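Local coordinates for protein RNA-dependent RNA polymerase (Toscana virus, PDB 6QW0) that probably cleaves capped host RNAs through its metal-dependent cap-snatching endonuclease domain, supplying primers for viral mRNA synthesis by the L protein, at residues Arg22-Ser27 with Asn178-Asp183; Ile168-Asn173 with Glu188-Phe193; Glu96-Leu101 with Leu155-Ile160. One frame throughout, in Å; residues are numbered along the deposited sequence. Where two conformers were deposited one is given.

Interaction 1 of 3, residues Arg22-Ser27 with Asn178-Asp183; sequences RRYESS and NLDLSD. With SO4 (sulfate ion), chain E.
Tyr24 swings its ring beside its own backbone N (chi1 -64°), which carries the hydroxyl across to the backbone of Leu179 and Leu181, while a bend at chi3 (46°) turns the Arg22 guanidinium toward Asp180. The contact joins strand 22-25 of the mixed sheet of this PD-(D/E)XK-type nuclease fold to the loop that leads from strand 174-177, its antiparallel neighbour, into helix 183-203. Tyr24 OH is gripped twice: it donates to Leu179 O at 2.6 Å, in the carbonyl plane and on a lone pair, and it accepts the N-H of Leu181, with N to OH 3.0 Å and a nearly straight 166°. One hydroxyl thus ties together two peptides of a loop without regular structure and fixes where the ring ends. Leu181 CB lies over one face of that ring, toward its rim, in a CH-pi contact 4.3 Å from the centroid, and Val186 of the following helix touches both side chains.

Alongside the tyrosine, Arg22 NH1 forms a salt bridge with Asp180 OD1 at 3.0 Å. The guanidinium meets the oxygen from above the carboxylate plane, OD1 is in turn tilted out of the guanidinium plane, and Tyr24 OH sits over the centre of one guanidinium face. A water bridges the pair, accepting from Arg22 NH2 and donating to Asp180 OD1 and to Leu181 O. Just past the strand, Ser26 OG donates at 2.7 Å to O4 of a sulfate, probably from the crystallisation liquor, that is also bonded to Arg194 NH2 and the backbone N atoms of Ile28 and Tyr29.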
loop_
_atom_site.group_PDB
_atom_site.type_symbol
_atom_site.label_atom_id
_atom_site.label_comp_id
_atom_site.label_asym_id
_atom_site.label_seq_id
_atom_site.Cartn_x
_atom_site.Cartn_y
_atom_site.Cartn_z
ATOM N N ARG A 22 -4.124 13.993 1.210
ATOM C CA ARG A 22 -3.518 14.851 2.217
ATOM C C ARG A 22 -2.013 14.630 2.232
ATOM O O ARG A 22 -1.521 13.525 1.964
ATOM C CB ARG A 22 -4.095 14.556 3.608
ATOM C CG ARG A 22 -5.616 14.798 3.705
ATOM C CD ARG A 22 -6.207 14.225 4.990
ATOM N NE ARG A 22 -5.384 14.570 6.145
ATOM C CZ ARG A 22 -5.623 14.172 7.391
ATOM N NH1 ARG A 22 -6.676 13.412 7.663
ATOM N NH2 ARG A 22 -4.798 14.534 8.366
ATOM N N ARG A 23 -1.282 15.680 2.599
ATOM C CA ARG A 23 0.161 15.577 2.773
ATOM C C ARG A 23 0.493 15.398 4.245
ATOM O O ARG A 23 -0.024 16.124 5.103
ATOM C CB ARG A 23 0.879 16.806 2.215
ATOM C CG ARG A 23 0.570 17.083 0.757
ATOM C CD ARG A 23 1.690 17.853 0.080
ATOM N NE ARG A 23 1.491 17.902 -1.366
ATOM C CZ ARG A 23 2.384 18.377 -2.224
ATOM N NH1 ARG A 23 3.547 18.853 -1.782
ATOM N NH2 ARG A 23 2.110 18.379 -3.518
ATOM N N TYR A 24 1.354 14.427 4.531
ATOM C CA TYR A 24 1.800 14.113 5.877
ATOM C C TYR A 24 3.315 14.206 5.915
ATOM O O TYR A 24 3.985 13.751 4.989
ATOM C CB TYR A 24 1.411 12.696 6.287
ATOM C CG TYR A 24 -0.067 12.407 6.376
ATOM C CD1 TYR A 24 -0.752 12.607 7.555
ATOM C CD2 TYR A 24 -0.754 11.882 5.293
ATOM C CE1 TYR A 24 -2.091 12.306 7.671
ATOM C CE2 TYR A 24 -2.112 11.587 5.394
ATOM C CZ TYR A 24 -2.759 11.800 6.594
ATOM O OH TYR A 24 -4.095 11.506 6.747
ATOM N N GLU A 25 3.854 14.798 6.974
ATOM C CA GLU A 25 5.300 14.845 7.148
ATOM C C GLU A 25 5.717 13.832 8.201
ATOM O O GLU A 25 5.045 13.677 9.224
ATOM C CB GLU A 25 5.757 16.250 7.558
ATOM C CG GLU A 25 5.679 17.282 6.432
ATOM C CD GLU A 25 4.255 17.730 6.134
ATOM O OE1 GLU A 25 3.879 17.783 4.942
ATOM O OE2 GLU A 25 3.508 18.030 7.092
ATOM N N SER A 26 6.833 13.146 7.952
ATOM C CA SER A 26 7.368 12.249 8.964
ATOM C C SER A 26 7.958 13.049 10.126
ATOM O O SER A 26 8.277 14.238 10.008
ATOM C CB SER A 26 8.425 11.310 8.375
ATOM O OG SER A 26 9.421 12.009 7.653
ATOM N N SER A 27 8.084 12.376 11.260
ATOM C CA SER A 27 8.629 12.962 12.482
ATOM C C SER A 27 9.476 11.910 13.183
ATOM O O SER A 27 9.338 11.646 14.378
ATOM C CB SER A 27 7.508 13.486 13.379
ATOM O OG SER A 27 6.656 12.428 13.796
ATOM N N ASN A 178 -4.961 9.607 1.049
ATOM C CA ASN A 178 -6.297 10.028 1.451
ATOM C C ASN A 178 -6.856 9.172 2.589
ATOM O O ASN A 178 -8.010 9.365 2.988
ATOM C CB ASN A 178 -7.262 10.076 0.242
ATOM C CG ASN A 178 -7.326 8.787 -0.554
ATOM O OD1 ASN A 178 -6.541 7.865 -0.360
ATOM N ND2 ASN A 178 -8.275 8.733 -1.487
ATOM N N LEU A 179 -6.051 8.277 3.156
ATOM C CA LEU A 179 -6.394 7.737 4.461
ATOM C C LEU A 179 -6.139 8.796 5.532
ATOM O O LEU A 179 -5.412 9.772 5.318
ATOM C CB LEU A 179 -5.582 6.471 4.759
ATOM C CG LEU A 179 -5.895 5.250 3.892
ATOM C CD1 LEU A 179 -4.753 4.226 4.001
ATOM C CD2 LEU A 179 -7.225 4.627 4.306
ATOM N N ASP A 180 -6.745 8.594 6.702
ATOM C CA ASP A 180 -6.565 9.471 7.861
ATOM C C ASP A 180 -5.548 8.810 8.792
ATOM O O ASP A 180 -5.897 7.988 9.634
ATOM C CB ASP A 180 -7.906 9.703 8.549
ATOM C CG ASP A 180 -7.805 10.614 9.756
ATOM O OD1 ASP A 180 -6.824 11.383 9.871
ATOM O OD2 ASP A 180 -8.719 10.552 10.602
ATOM N N LEU A 181 -4.276 9.172 8.636
ATOM C CA LEU A 181 -3.177 8.444 9.268
ATOM C C LEU A 181 -2.663 9.179 10.497
ATOM O O LEU A 181 -2.596 10.409 10.512
ATOM C CB LEU A 181 -2.023 8.258 8.282
ATOM C CG LEU A 181 -2.334 7.505 6.986
ATOM C CD1 LEU A 181 -1.168 7.600 6.027
ATOM C CD2 LEU A 181 -2.682 6.039 7.251
ATOM N N SER A 182 -2.284 8.411 11.519
ATOM C CA SER A 182 -1.638 9.002 12.680
ATOM C C SER A 182 -0.165 9.286 12.375
ATOM O O SER A 182 0.407 8.762 11.412
ATOM C CB SER A 182 -1.745 8.071 13.883
ATOM O OG SER A 182 -0.937 6.934 13.688
ATOM N N ASP A 183 0.443 10.133 13.212
ATOM C CA ASP A 183 1.878 10.394 13.092
ATOM C C ASP A 183 2.679 9.097 13.129
ATOM O O ASP A 183 3.623 8.913 12.350
ATOM C CB ASP A 183 2.338 11.321 14.219
ATOM C CG ASP A 183 1.858 12.749 14.049
ATOM O OD1 ASP A 183 1.106 13.035 13.097
ATOM O OD2 ASP A 183 2.234 13.600 14.886
HETATM S S SO4 E . 12.028 13.374 9.924
HETATM O O1 SO4 E . 12.272 13.531 11.350
HETATM O O2 SO4 E . 13.265 13.003 9.244
HETATM O O3 SO4 E . 11.519 14.634 9.381
HETATM O O4 SO4 E . 11.038 12.322 9.746
HETATM O O HOH W 1 -4.585 12.248 10.617
HETATM O O HOH W 2 2.016 12.961 10.126
#

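Interaction 2 of 3, residues Ile168-Asn173 with Glu188-Phe193; sequences IAVHFN and EIVFRF. With SO4 (sulfate ion), chain F.
Strand 168-171 and helix 188-193 pack with their axes 8.3 Å apart at closest approach and their N-to-C directions 52° apart, with Phe172 and Val190 the nearest CA pair. This is sheet-to-helix packing in the core of the PD-(D/E)XK-type nuclease fold: the end of strand 163-171 lies against helix 183-203, and the join is made by apolar side chains. Val170 is central. Its CG2 reaches Ile189 CG2 at 3.7 Å and also touches Val190 and CD2 of Phe193. The other branch, CG1, lies between backbone N and carbonyl carbon (chi1 64°) and sits over one face of the Phe193 ring, 3.9 Å from the centroid, a CH-pi contact.

Phe193 gets there by holding CG anti to its backbone N (chi1 -179°), which sends the ring across to the strand; the backbone N of Phe172 then lies at the ring edge. One turn back along the helix, Ile189 CD1 meets Ile168 CG2 at 4.2 Å. Thr82 touches Val170, Ile189 and Phe193, adding helix 77-82 to the cluster, while Val175 of the adjacent strand touches Ile168, Ile189 and Val190. Where the strand gives way to a loop, Phe172 O accepts a hydrogen bond from Arg194 NE, and Val190 CG1 comes within 3.3 Å of the same oxygen.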
loop_
_atom_site.group_PDB
_atom_site.type_symbol
_atom_site.label_atom_id
_atom_site.label_comp_id
_atom_site.label_asym_id
_atom_site.label_seq_id
_atom_site.Cartn_x
_atom_site.Cartn_y
_atom_site.Cartn_z
ATOM N N ILE A 168 -1.717 5.321 -0.946
ATOM C CA ILE A 168 -0.608 5.743 -0.086
ATOM C C ILE A 168 0.634 5.894 -0.960
ATOM O O ILE A 168 1.108 4.904 -1.533
ATOM C CB ILE A 168 -0.321 4.748 1.057
ATOM C CG1 ILE A 168 -1.606 4.373 1.800
ATOM C CG2 ILE A 168 0.687 5.347 2.024
ATOM C CD1 ILE A 168 -1.391 3.295 2.869
ATOM N N ALA A 169 1.173 7.116 -1.038
ATOM C CA ALA A 169 2.412 7.399 -1.769
ATOM C C ALA A 169 3.484 7.861 -0.787
ATOM O O ALA A 169 3.311 8.889 -0.126
ATOM C CB ALA A 169 2.187 8.477 -2.835
ATOM N N VAL A 170 4.597 7.107 -0.683
ATOM C CA VAL A 170 5.644 7.428 0.288
ATOM C C VAL A 170 6.800 8.135 -0.410
ATOM O O VAL A 170 7.135 7.828 -1.559
ATOM C CB VAL A 170 6.134 6.161 1.025
ATOM C CG1 VAL A 170 6.790 5.199 0.055
ATOM C CG2 VAL A 170 7.087 6.534 2.163
ATOM N N HIS A 171 7.389 9.109 0.283
ATOM C CA HIS A 171 8.667 9.701 -0.091
ATOM C C HIS A 171 9.557 9.736 1.150
ATOM O O HIS A 171 9.147 9.358 2.249
ATOM C CB HIS A 171 8.477 11.090 -0.726
ATOM C CG HIS A 171 7.809 12.087 0.168
ATOM N ND1 HIS A 171 8.513 13.034 0.885
ATOM C CD2 HIS A 171 6.499 12.300 0.449
ATOM C CE1 HIS A 171 7.669 13.775 1.580
ATOM N NE2 HIS A 171 6.440 13.351 1.331
ATOM N N PHE A 172 10.803 10.196 0.977
ATOM C CA PHE A 172 11.771 10.102 2.063
ATOM C C PHE A 172 11.321 10.856 3.309
ATOM O O PHE A 172 11.680 10.473 4.430
ATOM C CB PHE A 172 13.131 10.623 1.589
ATOM C CG PHE A 172 14.256 10.332 2.555
ATOM C CD1 PHE A 172 14.964 9.144 2.465
ATOM C CD2 PHE A 172 14.592 11.240 3.554
ATOM C CE1 PHE A 172 15.998 8.864 3.351
ATOM C CE2 PHE A 172 15.625 10.967 4.448
ATOM C CZ PHE A 172 16.321 9.771 4.345
ATOM N N ASN A 173 10.518 11.912 3.146
ATOM C CA ASN A 173 10.140 12.760 4.271
ATOM C C ASN A 173 8.641 12.758 4.555
ATOM O O ASN A 173 8.157 13.639 5.257
ATOM C CB ASN A 173 10.622 14.193 4.034
ATOM C CG ASN A 173 12.131 14.309 4.083
ATOM O OD1 ASN A 173 12.755 13.913 5.058
ATOM N ND2 ASN A 173 12.718 14.839 3.021
ATOM N N GLU A 188 5.877 4.871 10.434
ATOM C CA GLU A 188 6.220 3.475 10.154
ATOM C C GLU A 188 6.420 3.249 8.660
ATOM O O GLU A 188 7.376 2.589 8.244
ATOM C CB GLU A 188 5.144 2.539 10.710
ATOM C CG GLU A 188 5.579 1.069 10.778
ATOM C CD GLU A 188 6.602 0.806 11.882
ATOM O OE1 GLU A 188 6.811 1.698 12.731
ATOM O OE2 GLU A 188 7.202 -0.283 11.877
ATOM N N ILE A 189 5.540 3.820 7.831
ATOM C CA ILE A 189 5.706 3.721 6.387
ATOM C C ILE A 189 7.022 4.359 5.948
ATOM O O ILE A 189 7.807 3.758 5.204
ATOM C CB ILE A 189 4.496 4.354 5.675
ATOM C CG1 ILE A 189 3.244 3.496 5.934
ATOM C CG2 ILE A 189 4.760 4.505 4.182
ATOM C CD1 ILE A 189 1.931 4.284 5.860
ATOM N N VAL A 190 7.276 5.593 6.390
ATOM C CA VAL A 190 8.498 6.287 5.990
ATOM C C VAL A 190 9.734 5.563 6.523
ATOM O O VAL A 190 10.711 5.368 5.793
ATOM C CB VAL A 190 8.456 7.755 6.451
ATOM C CG1 VAL A 190 9.784 8.453 6.131
ATOM C CG2 VAL A 190 7.306 8.498 5.782
ATOM N N PHE A 191 9.700 5.134 7.781
ATOM C CA PHE A 191 10.840 4.408 8.351
ATOM C C PHE A 191 11.169 3.153 7.540
ATOM O O PHE A 191 12.336 2.875 7.239
ATOM C CB PHE A 191 10.537 4.059 9.807
ATOM C CG PHE A 191 11.713 3.500 10.559
ATOM C CD1 PHE A 191 11.967 2.135 10.552
ATOM C CD2 PHE A 191 12.555 4.331 11.281
ATOM C CE1 PHE A 191 13.038 1.602 11.247
ATOM C CE2 PHE A 191 13.635 3.803 11.982
ATOM C CZ PHE A 191 13.876 2.445 11.968
ATOM N N ARG A 192 10.148 2.366 7.189
ATOM C CA ARG A 192 10.378 1.160 6.401
ATOM C C ARG A 192 10.878 1.491 4.997
ATOM O O ARG A 192 11.703 0.752 4.441
ATOM C CB ARG A 192 9.085 0.328 6.326
ATOM C CG ARG A 192 8.652 -0.264 7.672
ATOM C CD ARG A 192 7.368 -1.138 7.534
ATOM N NE ARG A 192 7.571 -2.282 6.649
ATOM C CZ ARG A 192 7.660 -3.548 7.050
ATOM N NH1 ARG A 192 7.549 -3.859 8.340
ATOM N NH2 ARG A 192 7.869 -4.506 6.161
ATOM N N PHE A 193 10.374 2.585 4.401
ATOM C CA PHE A 193 10.826 2.998 3.073
ATOM C C PHE A 193 12.301 3.378 3.101
ATOM O O PHE A 193 13.068 2.972 2.222
ATOM C CB PHE A 193 9.972 4.169 2.559
ATOM C CG PHE A 193 10.342 4.663 1.183
ATOM C CD1 PHE A 193 10.398 3.795 0.097
ATOM C CD2 PHE A 193 10.587 6.016 0.964
ATOM C CE1 PHE A 193 10.715 4.258 -1.172
ATOM C CE2 PHE A 193 10.897 6.487 -0.310
ATOM C CZ PHE A 193 10.961 5.615 -1.373
HETATM S S SO4 F . 10.202 17.775 0.754
HETATM O O1 SO4 F . 10.838 16.459 0.792
HETATM O O2 SO4 F . 9.566 18.041 2.041
HETATM O O3 SO4 F . 9.198 17.801 -0.301
HETATM O O4 SO4 F . 11.221 18.787 0.480
#

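Interaction 3 of 3, residues Glu96-Leu101 with Leu155-Ile160; sequences EVFGVL and LDRSAI. Unlike the reference sequence in segment 155-160: Asp156 (reference Asn).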
loop_
_atom_site.group_PDB
_atom_site.type_symbol
_atom_site.label_atom_id
_atom_site.label_comp_id
_atom_site.label_asym_id
_atom_site.label_seq_id
_atom_site.Cartn_x
_atom_site.Cartn_y
_atom_site.Cartn_z
ATOM N N GLU A 96 -11.723 -11.419 -9.757
ATOM C CA GLU A 96 -11.972 -12.369 -8.683
ATOM C C GLU A 96 -13.002 -11.859 -7.692
ATOM O O GLU A 96 -13.628 -12.664 -6.998
ATOM C CB GLU A 96 -10.664 -12.694 -7.963
ATOM C CG GLU A 96 -9.541 -13.078 -8.907
ATOM C CD GLU A 96 -8.234 -13.279 -8.177
ATOM O OE1 GLU A 96 -8.269 -13.840 -7.061
ATOM O OE2 GLU A 96 -7.183 -12.857 -8.706
ATOM N N VAL A 97 -13.202 -10.547 -7.609
ATOM C CA VAL A 97 -14.147 -9.973 -6.669
ATOM C C VAL A 97 -15.473 -9.632 -7.341
ATOM O O VAL A 97 -16.533 -9.782 -6.732
ATOM C CB VAL A 97 -13.522 -8.725 -6.006
ATOM C CG1 VAL A 97 -14.533 -8.009 -5.131
ATOM C CG2 VAL A 97 -12.308 -9.127 -5.184
ATOM N N PHE A 98 -15.437 -9.161 -8.594
ATOM C CA PHE A 98 -16.633 -8.649 -9.257
ATOM C C PHE A 98 -17.162 -9.522 -10.385
ATOM O O PHE A 98 -18.320 -9.342 -10.778
ATOM C CB PHE A 98 -16.363 -7.247 -9.829
ATOM C CG PHE A 98 -16.168 -6.192 -8.777
ATOM C CD1 PHE A 98 -17.258 -5.607 -8.153
ATOM C CD2 PHE A 98 -14.894 -5.798 -8.404
ATOM C CE1 PHE A 98 -17.078 -4.644 -7.175
ATOM C CE2 PHE A 98 -14.710 -4.841 -7.431
ATOM C CZ PHE A 98 -15.809 -4.260 -6.817
ATOM N N GLY A 99 -16.359 -10.441 -10.923
ATOM C CA GLY A 99 -16.697 -11.062 -12.192
ATOM C C GLY A 99 -16.532 -10.093 -13.347
ATOM O O GLY A 99 -16.273 -8.907 -13.126
ATOM N N VAL A 100 -16.686 -10.566 -14.583
ATOM C CA VAL A 100 -16.511 -9.697 -15.741
ATOM C C VAL A 100 -17.708 -8.759 -15.862
ATOM O O VAL A 100 -18.801 -9.042 -15.363
ATOM C CB VAL A 100 -16.324 -10.521 -17.027
ATOM C CG1 VAL A 100 -15.170 -11.516 -16.866
ATOM C CG2 VAL A 100 -17.602 -11.251 -17.359
ATOM N N LEU A 101 -17.492 -7.629 -16.535
ATOM C CA LEU A 101 -18.549 -6.686 -16.879
ATOM C C LEU A 101 -18.975 -6.866 -18.330
ATOM O O LEU A 101 -18.158 -7.169 -19.202
ATOM C CB LEU A 101 -18.087 -5.239 -16.677
ATOM C CG LEU A 101 -17.736 -4.788 -15.266
ATOM C CD1 LEU A 101 -17.682 -3.270 -15.214
ATOM C CD2 LEU A 101 -18.758 -5.308 -14.289
ATOM N N LEU A 155 -14.673 2.964 -11.101
ATOM C CA LEU A 155 -15.957 3.588 -11.422
ATOM C C LEU A 155 -16.926 2.566 -12.012
ATOM O O LEU A 155 -18.072 2.438 -11.561
ATOM C CB LEU A 155 -15.764 4.754 -12.397
ATOM C CG LEU A 155 -17.054 5.508 -12.750
ATOM C CD1 LEU A 155 -17.672 6.100 -11.487
ATOM C CD2 LEU A 155 -16.762 6.607 -13.758
ATOM N N ASP A 156 -16.480 1.820 -13.023
ATOM C CA ASP A 156 -17.375 0.860 -13.663
ATOM C C ASP A 156 -17.884 -0.186 -12.676
ATOM O O ASP A 156 -19.070 -0.550 -12.699
ATOM C CB ASP A 156 -16.655 0.177 -14.824
ATOM C CG ASP A 156 -16.404 1.107 -15.990
ATOM O OD1 ASP A 156 -16.902 2.256 -15.983
ATOM O OD2 ASP A 156 -15.697 0.687 -16.933
ATOM N N ARG A 157 -17.005 -0.685 -11.805
ATOM C CA ARG A 157 -17.401 -1.722 -10.861
ATOM C C ARG A 157 -18.191 -1.164 -9.682
ATOM O O ARG A 157 -18.860 -1.928 -8.985
ATOM C CB ARG A 157 -16.156 -2.497 -10.407
ATOM C CG ARG A 157 -15.745 -3.504 -11.508
ATOM C CD ARG A 157 -14.254 -3.852 -11.571
ATOM N NE ARG A 157 -14.016 -4.619 -12.805
ATOM C CZ ARG A 157 -13.852 -4.056 -13.998
ATOM N NH1 ARG A 157 -13.881 -2.726 -14.123
ATOM N NH2 ARG A 157 -13.677 -4.817 -15.073
ATOM N N SER A 158 -18.157 0.150 -9.456
ATOM C CA SER A 158 -18.978 0.721 -8.396
ATOM C C SER A 158 -20.464 0.572 -8.681
ATOM O O SER A 158 -21.272 0.751 -7.762
ATOM C CB SER A 158 -18.607 2.204 -8.174
ATOM O OG SER A 158 -19.127 3.077 -9.169
ATOM N N ALA A 159 -20.833 0.225 -9.913
ATOM C CA ALA A 159 -22.226 -0.054 -10.223
ATOM C C ALA A 159 -22.696 -1.353 -9.593
ATOM O O ALA A 159 -23.909 -1.568 -9.469
ATOM C CB ALA A 159 -22.412 -0.131 -11.731
ATOM N N ILE A 160 -21.758 -2.219 -9.211
ATOM C CA ILE A 160 -22.052 -3.520 -8.615
ATOM C C ILE A 160 -22.061 -3.404 -7.100
ATOM O O ILE A 160 -23.049 -3.759 -6.448
ATOM C CB ILE A 160 -21.037 -4.567 -9.087
ATOM C CG1 ILE A 160 -21.093 -4.694 -10.608
ATOM C CG2 ILE A 160 -21.293 -5.920 -8.404
ATOM C CD1 ILE A 160 -20.081 -5.643 -11.139
HETATM O O HOH W 3 -14.032 -7.410 -12.856
#
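This is a largely apolar surface contact between the end of helix 94-98, with the turn that follows it, and the C-terminal end of helix 136-157. Phe98 and Leu101 meet Arg157 and Ile160. The aliphatic part of Arg157 lies across one face of the Phe98 ring, with CB 3.8 Å from the centroid and only 2° off the normal; the guanidinium beyond it stands nearly perpendicular to the ring, 84° between planes. Extension of the arginine from CG to NE carries that group past the ring to Leu101, whose CD1 lies over a guanidinium face. The same CD1 touches Asp156 CB, and Leu101 CD2 presses against Ile160 CD1 at 3.4 Å, tighter than usual van der Waals contact. Water bridges the polar side, accepting from Arg157 NE at 2.8 Å and donating to Gly99 O at 2.7 Å. Asp109 forms a salt bridge with Arg157 NH2, and Ser108 OG binds the same nitrogen, while NH1 bonds to Ala153 O one turn back in its own helix. Phe94, at the start of helix 94-98, also packs on Arg157, and both Phe98 and Arg157 touch Ile163, so the two helix ends are joined to the start of strand 163-171.

In the fold
Interactions 1 and 2 are neighbours, their centres 10 Å apart, and both reach the mixed sheet; interaction 1 holds the loop entering helix 183-203, interaction 2 the helix itself. They touch through a probable hydrogen bond from Ser26 N to Asn173 O and packing of Leu179 on Ile168, and their segments alternate along the chain. Interaction 3 lies about 30 and 31 Å from interactions 1 and 2, centre to centre, nested within the loop closed by interaction 1 and complete before interaction 2 begins. A bound manganese ion, in the site of His79, Asp114, Glu128 and Phe129, lies about 9 Å from the Ile168 side chain. Interactions 1 and 2 thus belong to the sheet-helix body near the metal site, whereas interaction 3 joins the distant end of helix 136-157.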